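Hypothetical protein TM1380 (Thermotoga maritima, PDB 1Z85) probably methylates the N3 position of uridine 1498 in 16S ribosomal RNA, using S-adenosyl-L-methionine as methyl donor. Local coordinates at residues Ile93-Thr99 with Ser122-Ile126; Gly160-Thr164 with Asp175-Glu179. All coordinates share one frame; numbering follows the deposited sequence.

Both contacts lie in the SPOUT-type methyltransferase domain and tie a loop to a strand of its parallel sheet or to the turn that follows one, yet they share no element; their centres are about 26 Å apart. Contact 1 is the larger and is partly buried: beyond strand 87-92, Ile93 and Thr99 are buried, and isoleucine packing does much of the work beside one hydroxyl-to-carbonyl bond. Contact 2 lies at the surface, where the amide of Asn161 on strand 161-165 binds two loop carbonyls and Ile163 supplies a small apolar patch. A serine hydroxyl serves the first loop, an asparagine amide the second.

Contact 1 (Ile93-Thr99 with Ser122-Ile126); sequences IGRWERT and SQHEI
In the SPOUT methyltransferase domain, the turn from strand 87-92 into helix 96-108 is crossed by the loop that leads to helix 128-142, and Ser122 and Ile93 join the two. Ser122 OG donates to Ile93 O over 2.7 Å, in the carbonyl plane. Ser122 OG in turn accepts from His124 N at 3.1 Å, closing an ST turn, a double duty that suits a small hydroxyl residue. An alanine here removes the hydroxyl, so Ile93 O and the N-H of His124 would probably be left without this partner and the loop freer to shift.

His124 lays one ring face over the Gly94-Arg95 peptide, with Arg95 N 3.7 Å above the ring centre. Arg95 CG passes by the far rim, 3.7 Å from His124 CE1, while its guanidinium pairs with Glu97 and Glu189. Deeper in, with chi1 of Ile93 at -66° placing CG1 beside the backbone N, Ile93 CG2 stands anti to that N and presses on the loop backbone at 3.4 Å from Glu125 C. The side chains of Ile93 and Ile126 cross at about a right angle, Ile93 CD1 lying 3.7 Å from Ile126 CG2. Ile126 CD1 reaches the methyl Thr99 CG2 at 3.7 Å and meets the edge of the Trp96 ring.

Phe116 of strand 113-117 touches both isoleucines, while helix 128-142 packs Ala131 on Ile126 and Lys130 and Val134 on Trp96.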
loop_
_atom_site.group_PDB
_atom_site.type_symbol
_atom_site.label_atom_id
_atom_site.label_comp_id
_atom_site.label_asym_id
_atom_site.label_seq_id
_atom_site.Cartn_x
_atom_site.Cartn_y
_atom_site.Cartn_z
ATOM N N ILE B 93 -8.933 -16.847 4.045
ATOM C CA ILE B 93 -8.159 -17.556 5.042
ATOM C C ILE B 93 -6.986 -18.216 4.318
ATOM O O ILE B 93 -7.159 -19.189 3.603
ATOM C CB ILE B 93 -8.992 -18.593 5.790
ATOM C CG1 ILE B 93 -10.069 -17.895 6.628
ATOM C CG2 ILE B 93 -8.126 -19.415 6.681
ATOM C CD1 ILE B 93 -11.170 -18.846 7.152
ATOM N N GLY B 94 -5.802 -17.607 4.473
ATOM C CA GLY B 94 -4.589 -18.016 3.752
ATOM C C GLY B 94 -3.352 -17.792 4.610
ATOM O O GLY B 94 -3.443 -17.789 5.834
ATOM N N ARG B 95 -2.195 -17.680 3.985
ATOM C CA ARG B 95 -0.962 -17.507 4.711
ATOM C C ARG B 95 -1.076 -16.332 5.625
ATOM O O ARG B 95 -1.610 -15.253 5.227
ATOM C CB ARG B 95 0.213 -17.325 3.742
ATOM C CG ARG B 95 0.565 -18.632 3.076
ATOM C CD ARG B 95 1.851 -18.556 2.291
ATOM N NE ARG B 95 1.779 -17.558 1.222
ATOM C CZ ARG B 95 2.503 -16.437 1.210
ATOM N NH1 ARG B 95 3.351 -16.181 2.185
ATOM N NH2 ARG B 95 2.401 -15.575 0.208
ATOM N N TRP B 96 -0.571 -16.494 6.839
ATOM C CA TRP B 96 -0.829 -15.497 7.878
ATOM C C TRP B 96 -0.373 -14.077 7.530
ATOM O O TRP B 96 -1.014 -13.092 7.853
ATOM C CB TRP B 96 -0.250 -15.960 9.214
ATOM C CG TRP B 96 -0.438 -14.932 10.260
ATOM C CD1 TRP B 96 0.543 -14.197 10.870
ATOM C CD2 TRP B 96 -1.693 -14.469 10.782
ATOM N NE1 TRP B 96 -0.034 -13.316 11.774
ATOM C CE2 TRP B 96 -1.403 -13.449 11.723
ATOM C CE3 TRP B 96 -3.037 -14.838 10.564
ATOM C CZ2 TRP B 96 -2.411 -12.776 12.443
ATOM C CZ3 TRP B 96 -4.046 -14.157 11.258
ATOM C CH2 TRP B 96 -3.724 -13.148 12.202
ATOM N N GLU B 97 0.749 -13.954 6.865
ATOM C CA GLU B 97 1.292 -12.633 6.538
ATOM C C GLU B 97 0.337 -11.858 5.582
ATOM O O GLU B 97 0.191 -10.610 5.673
ATOM C CB GLU B 97 2.671 -12.836 5.920
ATOM C CG GLU B 97 3.485 -14.027 6.694
ATOM C CD GLU B 97 3.346 -15.517 6.102
ATOM O OE1 GLU B 97 4.102 -15.891 5.162
ATOM O OE2 GLU B 97 2.536 -16.347 6.623
ATOM N N ARG B 98 -0.334 -12.588 4.675
ATOM C CA ARG B 98 -1.321 -11.966 3.784
ATOM C C ARG B 98 -2.564 -11.620 4.580
ATOM O O ARG B 98 -3.090 -10.536 4.417
ATOM C CB ARG B 98 -1.706 -12.901 2.651
ATOM C CG ARG B 98 -0.645 -12.982 1.594
ATOM C CD ARG B 98 -0.844 -14.167 0.656
ATOM N NE ARG B 98 -1.849 -13.909 -0.367
ATOM C CZ ARG B 98 -1.591 -13.461 -1.593
ATOM N NH1 ARG B 98 -0.358 -13.123 -1.985
ATOM N NH2 ARG B 98 -2.598 -13.315 -2.420
ATOM N N THR B 99 -3.049 -12.575 5.395
ATOM C CA THR B 99 -4.275 -12.406 6.200
ATOM C C THR B 99 -4.136 -11.275 7.189
ATOM O O THR B 99 -5.011 -10.494 7.312
ATOM C CB THR B 99 -4.654 -13.715 6.905
ATOM O OG1 THR B 99 -4.727 -14.767 5.939
ATOM C CG2 THR B 99 -6.019 -13.644 7.525
ATOM N N SER B 122 -7.301 -23.190 -0.749
ATOM C CA SER B 122 -6.542 -22.958 0.502
ATOM C C SER B 122 -6.786 -24.085 1.470
ATOM O O SER B 122 -7.896 -24.551 1.564
ATOM C CB SER B 122 -6.991 -21.698 1.192
ATOM O OG SER B 122 -6.333 -21.492 2.432
ATOM N N GLN B 123 -5.747 -24.503 2.196
ATOM C CA GLN B 123 -5.938 -25.426 3.310
ATOM C C GLN B 123 -5.669 -24.784 4.637
ATOM O O GLN B 123 -5.469 -25.461 5.591
ATOM C CB GLN B 123 -5.037 -26.652 3.168
ATOM C CG GLN B 123 -5.038 -27.284 1.819
ATOM C CD GLN B 123 -4.138 -28.503 1.790
ATOM O OE1 GLN B 123 -3.576 -28.849 0.759
ATOM N NE2 GLN B 123 -3.957 -29.120 2.934
ATOM N N HIS B 124 -5.655 -23.460 4.688
ATOM C CA HIS B 124 -5.378 -22.749 5.895
ATOM C C HIS B 124 -6.603 -22.643 6.785
ATOM O O HIS B 124 -7.708 -22.990 6.402
ATOM C CB HIS B 124 -4.812 -21.346 5.624
ATOM C CG HIS B 124 -3.419 -21.343 5.109
ATOM N ND1 HIS B 124 -3.114 -21.447 3.763
ATOM C CD2 HIS B 124 -2.242 -21.356 5.758
ATOM C CE1 HIS B 124 -1.804 -21.449 3.621
ATOM N NE2 HIS B 124 -1.254 -21.394 4.809
ATOM N N GLU B 125 -6.333 -22.235 8.016
ATOM C CA GLU B 125 -7.329 -21.968 9.034
ATOM C C GLU B 125 -6.934 -20.660 9.648
ATOM O O GLU B 125 -5.773 -20.266 9.558
ATOM C CB GLU B 125 -7.334 -23.051 10.126
ATOM C CG GLU B 125 -7.643 -24.523 9.686
ATOM C CD GLU B 125 -9.124 -24.778 9.178
ATOM O OE1 GLU B 125 -10.084 -24.130 9.635
ATOM O OE2 GLU B 125 -9.328 -25.663 8.295
ATOM N N ILE B 126 -7.884 -20.020 10.306
ATOM C CA ILE B 126 -7.652 -18.817 11.101
ATOM C C ILE B 126 -8.216 -18.985 12.499
ATOM O O ILE B 126 -9.313 -19.576 12.683
ATOM C CB ILE B 126 -8.229 -17.534 10.421
ATOM C CG1 ILE B 126 -7.792 -16.263 11.148
ATOM C CG2 ILE B 126 -9.718 -17.538 10.304
ATOM C CD1 ILE B 126 -8.036 -15.062 10.285
#

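Contact 2 (Gly160-Thr164 with Asp175-Glu179); sequences GNVIT and DANLE
Asn161 lies on strand 161-165 of the parallel sheet in the alpha/beta knot methyltransferase domain, and its side chain reaches the loop that runs on into the neighbouring strand, 182-186. From the strand backbone Asn161 CB points toward that loop and lies 3.7 Å from Glu179 O. CG stands anti to the backbone N (chi1 -154°), which carries the amide out between two loop carbonyls. Asn161 OD1 comes no nearer than 3.6 Å to Asn177 O, whereas ND2, at the tip, donates to both carbonyls. The bond to Glu179 O is nearly straight (174°) and lies in the asparagine's amide plane; the one to Asn177 O is more bent, its donor standing above the carbonyl plane. Asparagine suits the place because one short side chain brings two N-H groups to the backbone of a loop without regular structure.

Two residues along, Ile163 points the same way and adds apolar contact at its CD1. Ile163 CD1 lies 4.2 Å from Ala176 CB, a methyl that offers a small apolar surface to the isoleucine tip. Leu178 starts away from the strand but brings its end back, while also packing on Tyr226 and Ile227 of helix 216-230. Along the sheet, the backbones of Asn161 and Ile163 hydrogen-bond with Thr183 of strand 182-186. Ile163 and Leu178 cross at about a right angle, CD1 of the isoleucine 4.1 Å from CD2 of the leucine.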
loop_
_atom_site.group_PDB
_atom_site.type_symbol
_atom_site.label_atom_id
_atom_site.label_comp_id
_atom_site.label_asym_id
_atom_site.label_seq_id
_atom_site.Cartn_x
_atom_site.Cartn_y
_atom_site.Cartn_z
ATOM N N GLY B 160 -27.105 -7.692 -2.230
ATOM C CA GLY B 160 -26.682 -6.365 -2.571
ATOM C C GLY B 160 -25.546 -6.351 -3.571
ATOM O O GLY B 160 -25.248 -7.336 -4.243
ATOM N N ASN B 161 -24.925 -5.193 -3.649
ATOM C CA ASN B 161 -23.838 -4.921 -4.565
ATOM C C ASN B 161 -22.602 -5.667 -4.089
ATOM O O ASN B 161 -22.172 -5.437 -2.980
ATOM C CB ASN B 161 -23.588 -3.403 -4.549
ATOM C CG ASN B 161 -22.970 -2.894 -5.813
ATOM O OD1 ASN B 161 -22.365 -3.644 -6.567
ATOM N ND2 ASN B 161 -23.105 -1.608 -6.043
ATOM N N VAL B 162 -22.068 -6.577 -4.902
ATOM C CA VAL B 162 -20.797 -7.224 -4.611
ATOM C C VAL B 162 -19.782 -6.958 -5.722
ATOM O O VAL B 162 -20.104 -6.986 -6.909
ATOM C CB VAL B 162 -20.958 -8.739 -4.430
ATOM C CG1 VAL B 162 -19.698 -9.361 -3.821
ATOM C CG2 VAL B 162 -22.218 -9.082 -3.558
ATOM N N ILE B 163 -18.557 -6.659 -5.299
ATOM C CA ILE B 163 -17.421 -6.419 -6.178
ATOM C C ILE B 163 -16.357 -7.475 -5.855
ATOM O O ILE B 163 -15.976 -7.624 -4.688
ATOM C CB ILE B 163 -16.761 -5.047 -5.887
ATOM C CG1 ILE B 163 -17.776 -3.919 -5.854
ATOM C CG2 ILE B 163 -15.662 -4.725 -6.935
ATOM C CD1 ILE B 163 -18.258 -3.550 -7.178
ATOM N N THR B 164 -15.863 -8.179 -6.867
ATOM C CA THR B 164 -14.831 -9.202 -6.657
ATOM C C THR B 164 -13.486 -8.703 -7.184
ATOM O O THR B 164 -13.376 -8.330 -8.340
ATOM C CB THR B 164 -15.212 -10.519 -7.343
ATOM O OG1 THR B 164 -16.430 -10.998 -6.785
ATOM C CG2 THR B 164 -14.132 -11.589 -7.133
ATOM N N ASP B 175 -14.993 1.810 -13.556
ATOM C CA ASP B 175 -16.286 1.712 -14.247
ATOM C C ASP B 175 -17.366 1.148 -13.309
ATOM O O ASP B 175 -18.538 1.403 -13.520
ATOM C CB ASP B 175 -16.184 0.849 -15.518
ATOM N N ALA B 176 -16.965 0.406 -12.280
ATOM C CA ALA B 176 -17.911 -0.339 -11.435
ATOM C C ALA B 176 -18.964 0.545 -10.784
ATOM O O ALA B 176 -18.682 1.684 -10.390
ATOM C CB ALA B 176 -17.187 -1.103 -10.386
ATOM N N ASN B 177 -20.191 0.025 -10.715
ATOM C CA ASN B 177 -21.227 0.684 -9.942
ATOM C C ASN B 177 -21.052 0.424 -8.458
ATOM O O ASN B 177 -20.864 -0.729 -8.036
ATOM C CB ASN B 177 -22.603 0.226 -10.334
ATOM C CG ASN B 177 -23.658 0.955 -9.564
ATOM O OD1 ASN B 177 -23.861 2.155 -9.761
ATOM N ND2 ASN B 177 -24.292 0.267 -8.644
ATOM N N LEU B 178 -21.142 1.488 -7.670
ATOM C CA LEU B 178 -20.884 1.417 -6.240
ATOM C C LEU B 178 -22.105 1.846 -5.402
ATOM O O LEU B 178 -22.001 2.047 -4.197
ATOM C CB LEU B 178 -19.663 2.268 -5.902
ATOM C CG LEU B 178 -18.342 1.875 -6.592
ATOM C CD1 LEU B 178 -17.254 2.866 -6.224
ATOM C CD2 LEU B 178 -17.902 0.452 -6.275
ATOM N N GLU B 179 -23.270 1.923 -6.034
ATOM C CA GLU B 179 -24.517 2.220 -5.333
ATOM C C GLU B 179 -24.829 1.282 -4.158
ATOM O O GLU B 179 -24.728 0.060 -4.270
ATOM C CB GLU B 179 -25.710 2.184 -6.325
ATOM C CG GLU B 179 -25.744 3.328 -7.310
ATOM C CD GLU B 179 -25.967 4.624 -6.601
ATOM O OE1 GLU B 179 -27.144 4.889 -6.253
ATOM O OE2 GLU B 179 -24.962 5.331 -6.342
#